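Local coordinates for protein synaptotagmin-4 (Rattus norvegicus, PDB 1W15) that is a synaptotagmin that does not bind calcium and takes part in dense core vesicle mobility in neurons through its interaction with the kinesin KIF1A, at residues E97-L105 with V115-A123. Residues are numbered along the deposited sequence; the frame is centred on the assembly and turned at random.
Sequences EISVEFLVL and VIGRLVLGA
Strands 98-105 and 115-121 form an antiparallel beta hairpin in the C2B domain, with Val100, Phe102 and Val104 paired with Leu121, Leu119 and Gly117. Phe102 N donates to Leu119 O at 2.7 Å, almost perfectly straight at 179°. A classic beta bulge shifts the register by one near the loop end. There Ile116 and Gly117 both face Val104, and Val104 O accepts from both backbone nitrogens, with Gly117 N at 3.2 Å. The second strand of the hairpin is the outermost of one sheet of the C2 beta sandwich; the first also pairs with strand 53-61. Phe102 points into the sandwich, toward Leu19 and Val21 of strand 18-26. Leu119 lies beside it, pointing the same way, with Leu119 CD2 3.8 Å from Phe102 CD1. Leu121 CG meets the ring edge at CE1, 4.0 Å away. On the other face, Arg118 forms a salt bridge with Glu101. Its extended chain, with CG anti to the backbone N (chi1 176°), runs alongside Leu103 CD2. NE and NH2 then grip Glu101 OE2 side-on, at 2.8 Å and 3.2 Å; the guanidinium plane is 83° from the carboxylate. A leucine in place of Arg118 would probably leave Glu101 OE2 without its charged mate. Tyr60 and Asn58 hold Glu101 OE1. Beyond the Val100-Leu121 pair, a water bridges Ile98 O and Ala123 N, which lies 2.8 Å from the water oxygen.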
# COMPACT_ATOMS: atom_id res chain seq x y z
N GLU A 97 -19.06 15.77 10.07
CA GLU A 97 -20.23 15.48 9.20
C GLU A 97 -19.89 14.70 7.94
O GLU A 97 -20.71 14.60 7.01
CB GLU A 97 -20.93 16.79 8.83
CG GLU A 97 -21.64 17.41 10.02
CD GLU A 97 -22.30 18.74 9.71
OE1 GLU A 97 -23.45 18.75 9.20
OE2 GLU A 97 -21.67 19.78 9.98
N ILE A 98 -18.70 14.13 7.91
CA ILE A 98 -18.28 13.38 6.73
C ILE A 98 -18.55 11.90 6.97
O ILE A 98 -18.30 11.41 8.07
CB ILE A 98 -16.76 13.65 6.49
CG1 ILE A 98 -16.53 15.12 6.15
CG2 ILE A 98 -16.16 12.71 5.43
CD1 ILE A 98 -17.10 15.59 4.82
N SER A 99 -19.03 11.18 5.97
CA SER A 99 -19.10 9.75 6.09
C SER A 99 -18.68 9.12 4.76
O SER A 99 -18.71 9.81 3.74
CB SER A 99 -20.50 9.33 6.50
OG SER A 99 -21.41 9.71 5.50
N VAL A 100 -18.30 7.84 4.79
CA VAL A 100 -17.80 7.14 3.60
C VAL A 100 -18.63 5.85 3.48
O VAL A 100 -18.84 5.16 4.48
CB VAL A 100 -16.30 6.76 3.72
CG1 VAL A 100 -15.77 6.05 2.43
CG2 VAL A 100 -15.42 8.03 4.03
N GLU A 101 -19.11 5.58 2.28
CA GLU A 101 -19.98 4.43 2.06
C GLU A 101 -19.24 3.55 1.08
O GLU A 101 -18.89 4.02 0.00
CB GLU A 101 -21.30 4.90 1.44
CG GLU A 101 -22.31 3.79 1.11
CD GLU A 101 -23.55 4.36 0.35
OE1 GLU A 101 -23.37 5.15 -0.60
OE2 GLU A 101 -24.71 4.01 0.69
N PHE A 102 -19.06 2.28 1.43
CA PHE A 102 -18.44 1.29 0.53
C PHE A 102 -19.52 0.30 0.09
O PHE A 102 -20.30 -0.23 0.95
CB PHE A 102 -17.37 0.48 1.27
CG PHE A 102 -16.24 1.30 1.80
CD1 PHE A 102 -16.33 1.88 3.09
CD2 PHE A 102 -15.06 1.46 1.05
CE1 PHE A 102 -15.28 2.64 3.58
CE2 PHE A 102 -14.00 2.23 1.56
CZ PHE A 102 -14.10 2.80 2.80
N LEU A 103 -19.58 0.07 -1.22
CA LEU A 103 -20.52 -0.88 -1.81
C LEU A 103 -19.71 -1.91 -2.58
O LEU A 103 -18.96 -1.55 -3.48
CB LEU A 103 -21.50 -0.15 -2.76
CG LEU A 103 -22.17 1.03 -2.01
CD1 LEU A 103 -22.36 2.18 -2.92
CD2 LEU A 103 -23.43 0.58 -1.30
N VAL A 104 -19.87 -3.17 -2.21
CA VAL A 104 -19.33 -4.28 -2.97
C VAL A 104 -20.45 -4.77 -3.92
O VAL A 104 -21.53 -5.16 -3.44
CB VAL A 104 -18.84 -5.43 -2.04
CG1 VAL A 104 -18.21 -6.55 -2.91
CG2 VAL A 104 -17.82 -4.89 -0.93
N LEU A 105 -20.17 -4.70 -5.22
CA LEU A 105 -21.14 -4.94 -6.29
C LEU A 105 -20.63 -6.04 -7.16
O LEU A 105 -19.42 -6.23 -7.29
CB LEU A 105 -21.30 -3.67 -7.13
CG LEU A 105 -21.91 -2.49 -6.32
CD1 LEU A 105 -21.06 -1.24 -6.39
CD2 LEU A 105 -23.28 -2.30 -6.96
N VAL A 115 -25.88 -5.20 -5.43
CA VAL A 115 -25.04 -4.84 -4.28
C VAL A 115 -24.88 -6.12 -3.49
O VAL A 115 -25.89 -6.73 -3.12
CB VAL A 115 -25.71 -3.75 -3.40
CG1 VAL A 115 -24.92 -3.54 -2.05
CG2 VAL A 115 -25.86 -2.44 -4.16
N ILE A 116 -23.64 -6.56 -3.29
CA ILE A 116 -23.34 -7.79 -2.56
C ILE A 116 -23.31 -7.46 -1.05
O ILE A 116 -23.78 -8.25 -0.21
CB ILE A 116 -21.94 -8.30 -2.97
CG1 ILE A 116 -21.90 -8.82 -4.41
CG2 ILE A 116 -21.43 -9.39 -1.99
CD1 ILE A 116 -20.42 -9.13 -4.86
N GLY A 117 -22.79 -6.29 -0.73
CA GLY A 117 -22.75 -5.86 0.67
C GLY A 117 -22.39 -4.41 0.79
O GLY A 117 -21.88 -3.80 -0.16
N ARG A 118 -22.65 -3.86 1.96
CA ARG A 118 -22.39 -2.45 2.17
C ARG A 118 -21.72 -2.22 3.52
O ARG A 118 -22.00 -2.93 4.48
CB ARG A 118 -23.76 -1.74 2.17
CG ARG A 118 -23.77 -0.25 2.46
CD ARG A 118 -25.20 0.38 2.04
NE ARG A 118 -25.29 1.80 2.36
CZ ARG A 118 -25.62 2.27 3.55
NH1 ARG A 118 -25.93 1.46 4.58
NH2 ARG A 118 -25.66 3.59 3.73
N LEU A 119 -20.94 -1.15 3.59
CA LEU A 119 -20.23 -0.77 4.81
C LEU A 119 -20.23 0.74 4.90
O LEU A 119 -19.89 1.43 3.91
CB LEU A 119 -18.78 -1.30 4.75
CG LEU A 119 -17.84 -0.71 5.84
CD1 LEU A 119 -18.32 -1.17 7.28
CD2 LEU A 119 -16.38 -1.00 5.54
N VAL A 120 -20.62 1.27 6.05
CA VAL A 120 -20.58 2.72 6.25
C VAL A 120 -19.65 3.10 7.41
O VAL A 120 -19.74 2.51 8.48
CB VAL A 120 -21.98 3.30 6.48
CG1 VAL A 120 -21.93 4.79 6.85
CG2 VAL A 120 -22.84 3.11 5.23
N LEU A 121 -18.79 4.11 7.21
CA LEU A 121 -17.99 4.63 8.31
C LEU A 121 -18.35 6.08 8.50
O LEU A 121 -18.41 6.82 7.52
CB LEU A 121 -16.50 4.55 8.00
CG LEU A 121 -15.77 3.26 7.54
CD1 LEU A 121 -14.25 3.43 7.69
CD2 LEU A 121 -16.23 1.95 8.13
N GLY A 122 -18.59 6.50 9.74
CA GLY A 122 -18.98 7.87 10.00
C GLY A 122 -19.22 8.05 11.48
O GLY A 122 -19.14 7.06 12.22
N ALA A 123 -19.51 9.28 11.90
CA ALA A 123 -19.51 9.57 13.34
C ALA A 123 -20.66 8.88 14.05
O ALA A 123 -20.54 8.52 15.22
CB ALA A 123 -19.50 11.06 13.61
O HOH W 1 -19.52 11.59 10.26